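Local coordinates for protein HI1317 (Haemophilus influenzae, PDB 1JOV) that probably interconverts the alpha and beta anomers of D-glucose 6-phosphate, as a member of the glucose-6-phosphate 1-epimerase family, at residues 19-24 against 36-41; 92-97 against 112-117; 119-124 against 138-143. All blocks are in the same frame, centred on the assembly; numbering follows the deposited sequence.

Interaction 1 (19-24 against 36-41)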
loop_
_atom_site.group_PDB
_atom_site.type_symbol
_atom_site.label_atom_id
_atom_site.label_comp_id
_atom_site.label_asym_id
_atom_site.label_seq_id
_atom_site.Cartn_x
_atom_site.Cartn_y
_atom_site.Cartn_z
ATOM N N ASN A 19 -5.950 5.992 -18.572
ATOM C CA ASN A 19 -6.180 4.863 -19.474
ATOM C C ASN A 19 -7.570 4.286 -19.187
ATOM O O ASN A 19 -8.608 4.977 -19.347
ATOM C CB ASN A 19 -5.087 3.801 -19.464
ATOM C CG ASN A 19 -3.802 4.298 -20.085
ATOM O OD1 ASN A 19 -3.820 5.296 -20.821
ATOM N ND2 ASN A 19 -2.663 3.663 -19.746
ATOM N N ASP A 20 -7.612 3.071 -18.716
ATOM C CA ASP A 20 -8.887 2.377 -18.387
ATOM C C ASP A 20 -9.482 2.662 -16.999
ATOM O O ASP A 20 -10.663 2.408 -16.765
ATOM C CB ASP A 20 -8.648 0.864 -18.414
ATOM C CG ASP A 20 -8.568 0.309 -19.821
ATOM O OD1 ASP A 20 -8.878 1.051 -20.774
ATOM O OD2 ASP A 20 -8.202 -0.866 -19.970
ATOM N N ILE A 21 -8.695 3.150 -16.046
ATOM C CA ILE A 21 -9.084 3.209 -14.656
ATOM C C ILE A 21 -9.320 4.620 -14.061
ATOM O O ILE A 21 -8.497 5.517 -14.250
ATOM C CB ILE A 21 -7.940 2.562 -13.868
ATOM C CG1 ILE A 21 -7.857 1.039 -14.051
ATOM C CG2 ILE A 21 -8.075 2.916 -12.384
ATOM C CD1 ILE A 21 -6.540 0.448 -13.620
ATOM N N PRO A 22 -10.432 4.825 -13.338
ATOM C CA PRO A 22 -10.727 6.143 -12.732
ATOM C C PRO A 22 -9.885 6.328 -11.472
ATOM O O PRO A 22 -9.767 5.338 -10.690
ATOM C CB PRO A 22 -12.217 6.062 -12.434
ATOM C CG PRO A 22 -12.569 4.640 -12.620
ATOM C CD PRO A 22 -11.477 3.833 -13.074
ATOM N N VAL A 23 -9.311 7.489 -11.318
ATOM C CA VAL A 23 -8.415 7.827 -10.234
ATOM C C VAL A 23 -8.805 9.153 -9.617
ATOM O O VAL A 23 -8.916 10.182 -10.289
ATOM C CB VAL A 23 -6.929 7.874 -10.724
ATOM C CG1 VAL A 23 -5.986 8.270 -9.579
ATOM C CG2 VAL A 23 -6.545 6.537 -11.321
ATOM N N LEU A 24 -8.986 9.195 -8.298
ATOM C CA LEU A 24 -9.202 10.456 -7.684
ATOM C C LEU A 24 -7.910 11.183 -7.516
ATOM O O LEU A 24 -6.905 10.587 -7.040
ATOM C CB LEU A 24 -9.795 10.277 -6.283
ATOM C CG LEU A 24 -11.179 9.870 -6.214
ATOM C CD1 LEU A 24 -11.552 9.412 -4.783
ATOM C CD2 LEU A 24 -12.014 11.087 -6.579
ATOM N N SER A 36 -6.652 5.108 -6.977
ATOM C CA SER A 36 -7.348 4.431 -8.037
ATOM C C SER A 36 -8.664 3.842 -7.446
ATOM O O SER A 36 -8.672 3.137 -6.411
ATOM C CB SER A 36 -6.499 3.240 -8.495
ATOM O OG SER A 36 -7.304 2.252 -9.099
ATOM N N LEU A 37 -9.781 4.000 -8.126
ATOM C CA LEU A 37 -11.020 3.347 -7.615
ATOM C C LEU A 37 -10.960 1.801 -7.795
ATOM O O LEU A 37 -11.634 1.052 -7.084
ATOM C CB LEU A 37 -12.245 3.932 -8.313
ATOM C CG LEU A 37 -12.575 5.407 -8.070
ATOM C CD1 LEU A 37 -14.003 5.706 -8.526
ATOM C CD2 LEU A 37 -12.391 5.774 -6.599
ATOM N N GLN A 38 -10.099 1.367 -8.723
ATOM C CA GLN A 38 -9.891 -0.049 -8.864
ATOM C C GLN A 38 -9.030 -0.411 -7.624
ATOM O O GLN A 38 -7.909 0.079 -7.477
ATOM C CB GLN A 38 -9.165 -0.490 -10.118
ATOM C CG GLN A 38 -8.798 -1.965 -10.082
ATOM C CD GLN A 38 -8.085 -2.404 -11.330
ATOM O OE1 GLN A 38 -8.678 -2.413 -12.406
ATOM N NE2 GLN A 38 -6.829 -2.805 -11.431
ATOM N N GLY A 39 -9.537 -1.264 -6.786
ATOM C CA GLY A 39 -8.791 -1.747 -5.599
ATOM C C GLY A 39 -8.711 -0.670 -4.474
ATOM O O GLY A 39 -7.888 -0.867 -3.539
ATOM N N ALA A 40 -9.497 0.395 -4.564
ATOM C CA ALA A 40 -9.393 1.516 -3.592
ATOM C C ALA A 40 -7.915 1.712 -3.301
ATOM O O ALA A 40 -7.490 1.715 -2.106
ATOM C CB ALA A 40 -10.166 1.119 -2.301
ATOM N N GLN A 41 -7.093 1.882 -4.336
ATOM C CA GLN A 41 -5.673 1.790 -4.174
ATOM C C GLN A 41 -4.937 3.120 -4.151
ATOM O O GLN A 41 -4.884 3.836 -5.158
ATOM C CB GLN A 41 -5.081 0.876 -5.248
ATOM C CG GLN A 41 -3.684 0.490 -5.047
ATOM C CD GLN A 41 -3.324 -0.673 -5.969
ATOM O OE1 GLN A 41 -4.137 -1.536 -6.285
ATOM N NE2 GLN A 41 -2.004 -0.709 -6.317
#

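Interaction 2 (92-97 against 112-117). With SO4 (sulfate ion), chain B.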
loop_
_atom_site.group_PDB
_atom_site.type_symbol
_atom_site.label_atom_id
_atom_site.label_comp_id
_atom_site.label_asym_id
_atom_site.label_seq_id
_atom_site.Cartn_x
_atom_site.Cartn_y
_atom_site.Cartn_z
ATOM N N ARG A 92 -8.055 -6.158 -5.201
ATOM C CA ARG A 92 -7.235 -5.161 -5.845
ATOM C C ARG A 92 -7.528 -5.060 -7.379
ATOM O O ARG A 92 -6.981 -4.180 -8.047
ATOM C CB ARG A 92 -5.775 -5.529 -5.622
ATOM C CG ARG A 92 -5.307 -6.830 -6.347
ATOM C CD ARG A 92 -3.860 -7.054 -6.066
ATOM N NE ARG A 92 -3.414 -8.317 -6.705
ATOM C CZ ARG A 92 -2.161 -8.618 -7.055
ATOM N NH1 ARG A 92 -1.168 -7.803 -6.835
ATOM N NH2 ARG A 92 -1.922 -9.851 -7.593
ATOM N N ILE A 93 -8.350 -5.991 -7.832
ATOM C CA ILE A 93 -8.829 -6.028 -9.222
ATOM C C ILE A 93 -10.290 -5.728 -9.479
ATOM O O ILE A 93 -10.787 -5.965 -10.592
ATOM C CB ILE A 93 -8.441 -7.360 -9.857
ATOM C CG1 ILE A 93 -8.981 -8.524 -9.100
ATOM C CG2 ILE A 93 -6.982 -7.321 -10.003
ATOM C CD1 ILE A 93 -8.892 -9.960 -9.926
ATOM N N ARG A 94 -11.003 -5.237 -8.459
ATOM C CA ARG A 94 -12.416 -4.932 -8.492
ATOM C C ARG A 94 -12.613 -3.401 -8.195
ATOM O O ARG A 94 -11.751 -2.811 -7.608
ATOM C CB ARG A 94 -13.184 -5.706 -7.445
ATOM C CG ARG A 94 -13.206 -7.225 -7.727
ATOM C CD ARG A 94 -13.561 -8.184 -6.498
ATOM N NE ARG A 94 -14.830 -7.847 -5.881
ATOM C CZ ARG A 94 -15.224 -8.279 -4.690
ATOM N NH1 ARG A 94 -14.425 -9.074 -3.959
ATOM N NH2 ARG A 94 -16.432 -7.898 -4.218
ATOM N N LEU A 95 -13.597 -2.798 -8.816
ATOM C CA LEU A 95 -13.857 -1.381 -8.651
ATOM C C LEU A 95 -14.539 -1.221 -7.287
ATOM O O LEU A 95 -15.533 -1.885 -6.987
ATOM C CB LEU A 95 -14.934 -0.855 -9.662
ATOM C CG LEU A 95 -14.196 -0.562 -10.931
ATOM C CD1 LEU A 95 -15.207 -0.447 -12.112
ATOM C CD2 LEU A 95 -13.473 0.704 -10.729
ATOM N N TRP A 96 -14.011 -0.290 -6.531
ATOM C CA TRP A 96 -14.682 0.184 -5.299
ATOM C C TRP A 96 -15.419 1.519 -5.569
ATOM O O TRP A 96 -15.081 2.229 -6.551
ATOM C CB TRP A 96 -13.630 0.384 -4.233
ATOM C CG TRP A 96 -12.869 -0.853 -3.824
ATOM C CD1 TRP A 96 -12.167 -1.806 -4.616
ATOM C CD2 TRP A 96 -12.595 -1.220 -2.449
ATOM N NE1 TRP A 96 -11.587 -2.729 -3.789
ATOM C CE2 TRP A 96 -11.847 -2.385 -2.461
ATOM C CE3 TRP A 96 -13.006 -0.694 -1.226
ATOM C CZ2 TRP A 96 -11.350 -2.983 -1.309
ATOM C CZ3 TRP A 96 -12.564 -1.300 -0.018
ATOM C CH2 TRP A 96 -11.779 -2.493 -0.072
ATOM N N GLN A 97 -16.280 1.920 -4.644
ATOM C CA GLN A 97 -16.962 3.191 -4.758
ATOM C C GLN A 97 -16.469 4.153 -3.676
ATOM O O GLN A 97 -16.151 3.757 -2.583
ATOM C CB GLN A 97 -18.458 2.995 -4.585
ATOM C CG GLN A 97 -19.140 2.359 -5.836
ATOM C CD GLN A 97 -18.743 0.918 -6.018
ATOM O OE1 GLN A 97 -18.358 0.477 -7.161
ATOM N NE2 GLN A 97 -18.811 0.137 -4.948
ATOM N N PHE A 112 -13.919 4.421 1.021
ATOM C CA PHE A 112 -14.216 3.592 -0.142
ATOM C C PHE A 112 -14.917 2.357 0.321
ATOM O O PHE A 112 -14.643 1.857 1.405
ATOM C CB PHE A 112 -12.895 3.232 -0.842
ATOM C CG PHE A 112 -12.182 4.465 -1.317
ATOM C CD1 PHE A 112 -12.503 5.008 -2.537
ATOM C CD2 PHE A 112 -11.213 5.090 -0.519
ATOM C CE1 PHE A 112 -11.856 6.124 -2.987
ATOM C CE2 PHE A 112 -10.562 6.227 -0.982
ATOM C CZ PHE A 112 -10.884 6.738 -2.211
ATOM N N GLU A 113 -15.837 1.812 -0.480
ATOM C CA GLU A 113 -16.464 0.544 -0.085
ATOM C C GLU A 113 -16.432 -0.461 -1.281
ATOM O O GLU A 113 -16.442 -0.014 -2.445
ATOM C CB GLU A 113 -17.914 0.765 0.322
ATOM C CG GLU A 113 -17.974 1.591 1.656
ATOM C CD GLU A 113 -19.360 2.077 1.961
ATOM O OE1 GLU A 113 -20.017 2.543 1.000
ATOM O OE2 GLU A 113 -19.800 1.930 3.104
ATOM N N LEU A 114 -16.363 -1.740 -0.922
ATOM C CA LEU A 114 -16.360 -2.840 -1.897
ATOM C C LEU A 114 -17.622 -3.658 -1.635
ATOM O O LEU A 114 -17.949 -3.989 -0.446
ATOM C CB LEU A 114 -15.153 -3.768 -1.678
ATOM C CG LEU A 114 -15.120 -5.019 -2.598
ATOM C CD1 LEU A 114 -15.074 -4.475 -4.007
ATOM C CD2 LEU A 114 -13.891 -5.842 -2.167
ATOM N N PHE A 115 -18.384 -3.925 -2.687
ATOM C CA PHE A 115 -19.650 -4.669 -2.571
ATOM C C PHE A 115 -19.635 -5.960 -3.342
ATOM O O PHE A 115 -18.974 -6.090 -4.387
ATOM C CB PHE A 115 -20.818 -3.818 -3.055
ATOM C CG PHE A 115 -21.098 -2.611 -2.221
ATOM C CD1 PHE A 115 -21.910 -2.686 -1.060
ATOM C CD2 PHE A 115 -20.569 -1.398 -2.606
ATOM C CE1 PHE A 115 -22.088 -1.572 -0.278
ATOM C CE2 PHE A 115 -20.761 -0.298 -1.854
ATOM C CZ PHE A 115 -21.496 -0.365 -0.671
ATOM N N SER A 116 -20.367 -6.934 -2.831
ATOM C CA SER A 116 -20.518 -8.230 -3.388
ATOM C C SER A 116 -21.456 -8.123 -4.524
ATOM O O SER A 116 -22.153 -7.121 -4.707
ATOM C CB SER A 116 -21.156 -9.207 -2.392
ATOM O OG SER A 116 -22.529 -8.918 -2.205
ATOM N N ASP A 117 -21.451 -9.178 -5.304
ATOM C CA ASP A 117 -22.341 -9.193 -6.431
ATOM C C ASP A 117 -23.811 -9.268 -6.015
ATOM O O ASP A 117 -24.640 -9.104 -6.878
ATOM C CB ASP A 117 -22.001 -10.369 -7.356
ATOM C CG ASP A 117 -22.273 -11.709 -6.712
ATOM O OD1 ASP A 117 -22.361 -11.720 -5.455
ATOM O OD2 ASP A 117 -22.412 -12.780 -7.382
HETATM S S SO4 B . 1.748 -9.868 -8.198
HETATM O O1 SO4 B . 1.484 -8.503 -7.784
HETATM O O2 SO4 B . 1.940 -10.608 -6.988
HETATM O O3 SO4 B . 2.942 -9.969 -9.066
HETATM O O4 SO4 B . 0.657 -10.340 -9.008
HETATM O O HOH W 1 -17.480 -6.150 -6.714
HETATM O O HOH W 2 -17.733 -2.355 -5.069
#

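Interaction 3 (119-124 against 138-143)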
loop_
_atom_site.group_PDB
_atom_site.type_symbol
_atom_site.label_atom_id
_atom_site.label_comp_id
_atom_site.label_asym_id
_atom_site.label_seq_id
_atom_site.Cartn_x
_atom_site.Cartn_y
_atom_site.Cartn_z
ATOM N N ASN A 119 -24.930 -7.138 -3.773
ATOM C CA ASN A 119 -25.172 -5.759 -3.323
ATOM C C ASN A 119 -25.084 -5.575 -1.833
ATOM O O ASN A 119 -25.760 -4.677 -1.298
ATOM C CB ASN A 119 -26.531 -5.270 -3.903
ATOM C CG ASN A 119 -26.507 -5.243 -5.443
ATOM O OD1 ASN A 119 -25.770 -4.471 -6.050
ATOM N ND2 ASN A 119 -27.239 -6.173 -6.073
ATOM N N ILE A 120 -24.283 -6.426 -1.170
ATOM C CA ILE A 120 -24.079 -6.323 0.291
ATOM C C ILE A 120 -22.607 -5.897 0.489
ATOM O O ILE A 120 -21.716 -6.427 -0.182
ATOM C CB ILE A 120 -24.286 -7.682 0.968
ATOM C CG1 ILE A 120 -25.773 -8.030 0.766
ATOM C CG2 ILE A 120 -23.936 -7.535 2.467
ATOM C CD1 ILE A 120 -26.123 -9.472 1.200
ATOM N N ILE A 121 -22.359 -4.969 1.431
ATOM C CA ILE A 121 -21.018 -4.501 1.753
ATOM C C ILE A 121 -20.082 -5.715 1.952
ATOM O O ILE A 121 -20.497 -6.701 2.567
ATOM C CB ILE A 121 -20.992 -3.599 3.022
ATOM C CG1 ILE A 121 -19.572 -3.098 3.268
ATOM C CG2 ILE A 121 -21.513 -4.334 4.250
ATOM C CD1 ILE A 121 -19.112 -2.061 2.265
ATOM N N GLU A 122 -18.827 -5.655 1.417
ATOM C CA GLU A 122 -17.854 -6.691 1.663
ATOM C C GLU A 122 -16.641 -6.148 2.473
ATOM O O GLU A 122 -16.088 -6.835 3.307
ATOM C CB GLU A 122 -17.389 -7.327 0.330
ATOM C CG GLU A 122 -16.389 -8.429 0.554
ATOM C CD GLU A 122 -16.118 -9.076 -0.835
ATOM O OE1 GLU A 122 -17.099 -9.185 -1.671
ATOM O OE2 GLU A 122 -14.962 -9.425 -1.124
ATOM N N ALA A 123 -16.247 -4.885 2.206
ATOM C CA ALA A 123 -15.044 -4.321 2.859
ATOM C C ALA A 123 -15.107 -2.808 2.719
ATOM O O ALA A 123 -15.838 -2.223 1.887
ATOM C CB ALA A 123 -13.721 -4.895 2.241
ATOM N N LYS A 124 -14.309 -2.172 3.539
ATOM C CA LYS A 124 -14.235 -0.723 3.528
ATOM C C LYS A 124 -12.762 -0.270 3.545
ATOM O O LYS A 124 -11.928 -0.988 4.088
ATOM C CB LYS A 124 -15.008 -0.167 4.722
ATOM C CG LYS A 124 -15.111 1.356 4.797
ATOM C CD LYS A 124 -16.162 1.784 5.797
ATOM C CE LYS A 124 -15.838 1.314 7.210
ATOM N NZ LYS A 124 -16.735 1.930 8.223
ATOM N N THR A 138 -11.124 -2.583 6.555
ATOM C CA THR A 138 -12.001 -3.376 7.420
ATOM C C THR A 138 -12.694 -4.369 6.563
ATOM O O THR A 138 -13.264 -4.055 5.486
ATOM C CB THR A 138 -13.101 -2.489 8.081
ATOM O OG1 THR A 138 -12.430 -1.382 8.749
ATOM C CG2 THR A 138 -13.876 -3.346 9.164
ATOM N N HIS A 139 -12.815 -5.545 7.141
ATOM C CA HIS A 139 -13.433 -6.708 6.549
ATOM C C HIS A 139 -14.872 -6.928 7.037
ATOM O O HIS A 139 -15.062 -6.993 8.231
ATOM C CB HIS A 139 -12.564 -7.874 7.077
ATOM C CG HIS A 139 -13.137 -9.233 6.940
ATOM N ND1 HIS A 139 -13.669 -9.744 5.775
ATOM C CD2 HIS A 139 -13.202 -10.239 7.854
ATOM C CE1 HIS A 139 -14.011 -11.011 5.985
ATOM N NE2 HIS A 139 -13.798 -11.307 7.246
ATOM N N TYR A 140 -15.818 -7.065 6.115
ATOM C CA TYR A 140 -17.179 -7.363 6.475
ATOM C C TYR A 140 -17.636 -8.655 5.837
ATOM O O TYR A 140 -18.838 -8.880 5.613
ATOM C CB TYR A 140 -18.098 -6.216 6.056
ATOM C CG TYR A 140 -17.822 -4.963 6.896
ATOM C CD1 TYR A 140 -18.059 -4.926 8.256
ATOM C CD2 TYR A 140 -17.334 -3.834 6.279
ATOM C CE1 TYR A 140 -17.773 -3.748 8.967
ATOM C CE2 TYR A 140 -17.055 -2.684 6.958
ATOM C CZ TYR A 140 -17.258 -2.628 8.303
ATOM O OH TYR A 140 -16.977 -1.485 9.010
ATOM N N GLY A 141 -16.649 -9.500 5.527
ATOM C CA GLY A 141 -16.798 -10.740 4.820
ATOM C C GLY A 141 -17.582 -11.849 5.472
ATOM O O GLY A 141 -18.087 -11.734 6.586
ATOM N N GLU A 142 -17.634 -12.952 4.738
ATOM C CA GLU A 142 -18.396 -14.115 5.168
ATOM C C GLU A 142 -17.594 -15.058 5.976
ATOM O O GLU A 142 -18.125 -15.785 6.813
ATOM C CB GLU A 142 -19.004 -14.853 3.975
ATOM C CG GLU A 142 -19.969 -13.962 3.179
ATOM C CD GLU A 142 -20.538 -14.622 1.932
ATOM O OE1 GLU A 142 -20.232 -15.811 1.670
ATOM O OE2 GLU A 142 -21.306 -13.941 1.216
ATOM N N GLU A 143 -16.321 -15.081 5.755
ATOM C CA GLU A 143 -15.492 -15.949 6.547
ATOM C C GLU A 143 -14.249 -15.238 7.000
ATOM O O GLU A 143 -13.910 -14.150 6.555
ATOM C CB GLU A 143 -15.134 -17.207 5.764
ATOM C CG GLU A 143 -16.202 -18.296 5.763
ATOM C CD GLU A 143 -15.727 -19.529 5.017
ATOM O OE1 GLU A 143 -15.456 -19.420 3.805
ATOM O OE2 GLU A 143 -15.622 -20.609 5.660
HETATM O O HOH W 3 -21.471 -7.672 5.329
#

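Interaction 1 (19-24 against 36-41)
Ile21 meets the strand 31-36 side of the contact through two branches that part at CB. Its CG2 methyl, anti to the backbone N (chi1 of CG1 -72°), comes up against Ser36 OG, with CG2 and OG 3.4 Å apart. The other branch runs from CG1 to CD1 across the end of the Gln38 side chain: Ile21 CG1 lies 3.9 Å from Gln38 OE1, and CD1 rests 3.8 Å from the same OE1 while also touching CD and NE2. These are van der Waals contacts against an amide whose polar atoms are engaged elsewhere, OE1 by Gly66 N and, weakly, NE2 by Asn67 O. Ser36 OG donates to Gln38 O at 2.8 Å, in the carbonyl plane and on a lone pair, which ties the serine to the type II turn of Leu37 to Ala40. Val23 and Ser36 form an antiparallel non-hydrogen-bonded pair, and next to it Leu37 N binds Pro22 O at 2.9 Å with a nearly straight N-H...O angle of 171°. Leu37 CD2 then reaches Leu24 CD1 at 4.2 Å, the two side chains crossing at a slant. Strand 21-28 lies between strands 13-18 and 31-36 of an antiparallel sheet, and Phe112 of strand 107-115 packs against Leu24 and Leu37.

Interaction 2 (92-97 against 112-117)
An antiparallel edge pairing, where the loop before strand 97-104 enters the sheet beside strand 107-115, brings Gln97 and Glu113 together as a hydrogen-bonded pair. Gln97 N donates to Glu113 O and Glu113 N to Gln97 O, both at 2.9 Å. Just before this pair, the Trp96 ring lies flat against Leu114: Leu114 CB stands 3.6 Å from the centroid of the six-membered ring and only 7° off its normal, a CH-pi contact, while Phe112 CB meets Trp96 CE3 at 3.9 Å. Trp96 NE1 is held by Ala91 O. Over the branched end of Leu114 lies the guanidinium of Arg94, one face against CD2. A bend at chi3 (56°) turns the group there, and Arg94 NH2 gives a strongly bent bond (135°) to Phe115 O at 3.1 Å, from well above the carbonyl plane. Arg94 NH1 forms a salt bridge with Glu122, and a water joins Arg94 NE to Phe115 O. At the start of the 92-97 segment, Arg92 holds a sulfate, probably from the crystallisation liquor, through NH1 and NH2. Leu114 is thus layered between indole and guanidinium where edge strand 97-104 joins strand 107-115, in an antiparallel sheet of the beta-sandwich expected of galactose mutarotase-like proteins.

Interaction 3 (119-124 against 138-143)
The open end of the beta hairpin formed by strands 121-129 and 133-139 carries this contact, with Lys124 and Thr138 as its regular hydrogen-bonded pair: Lys124 N reaches Thr138 O at 2.9 Å, and Thr138 N returns to Lys124 O at 3.0 Å. Beyond the Ala123-His139 pair, Tyr140 N binds Glu122 O at 2.8 Å, with the donor well above the carbonyl plane (37° out of it). The Tyr140 ring carries the side-chain contact. Its CG stands anti to the carbonyl carbon (chi1 -68°), which swings the ring across toward Ile121 and Lys124, at a slant to both side chains. Tyr140 CD2 meets Ile121 CG1 at 3.8 Å, and Lys124 CB approaches the ring edge near its plane, 3.9 Å from Tyr140 CE2. A water donates to both Ile121 O and Tyr140 O, bridging the backbones where the strand pairing has ended. Phe258 meets the Tyr140 ring edge-to-face, and His139 pairs with Gly259 through the backbone. Strand 133-139 lies between strands 121-129 and 261-268, while strand 107-115 runs along the other edge of 121-129, where Glu122 and Ala123 both face Leu114 in a classic beta bulge.

Overall arrangement
Interactions 1, 2 and 3 follow one another along the chain, each closing before the next opens. The centres of interactions 1 and 2 lie about 11 Å apart and those of 2 and 3 about 10 Å apart, whereas the centres of 1 and 3 are about 20 Å apart, with nearest atoms about 7 Å from each other. Interaction 2 therefore connects the others: its loop 92-97 pairs by backbone with the turn after Ser36, and strand 107-115 is the neighbour of strand 121-129 in the eight-stranded sheet. A five-stranded antiparallel sheet with its turn is thus joined to that larger sheet, away from the predicted active-site residues His150 and Glu248.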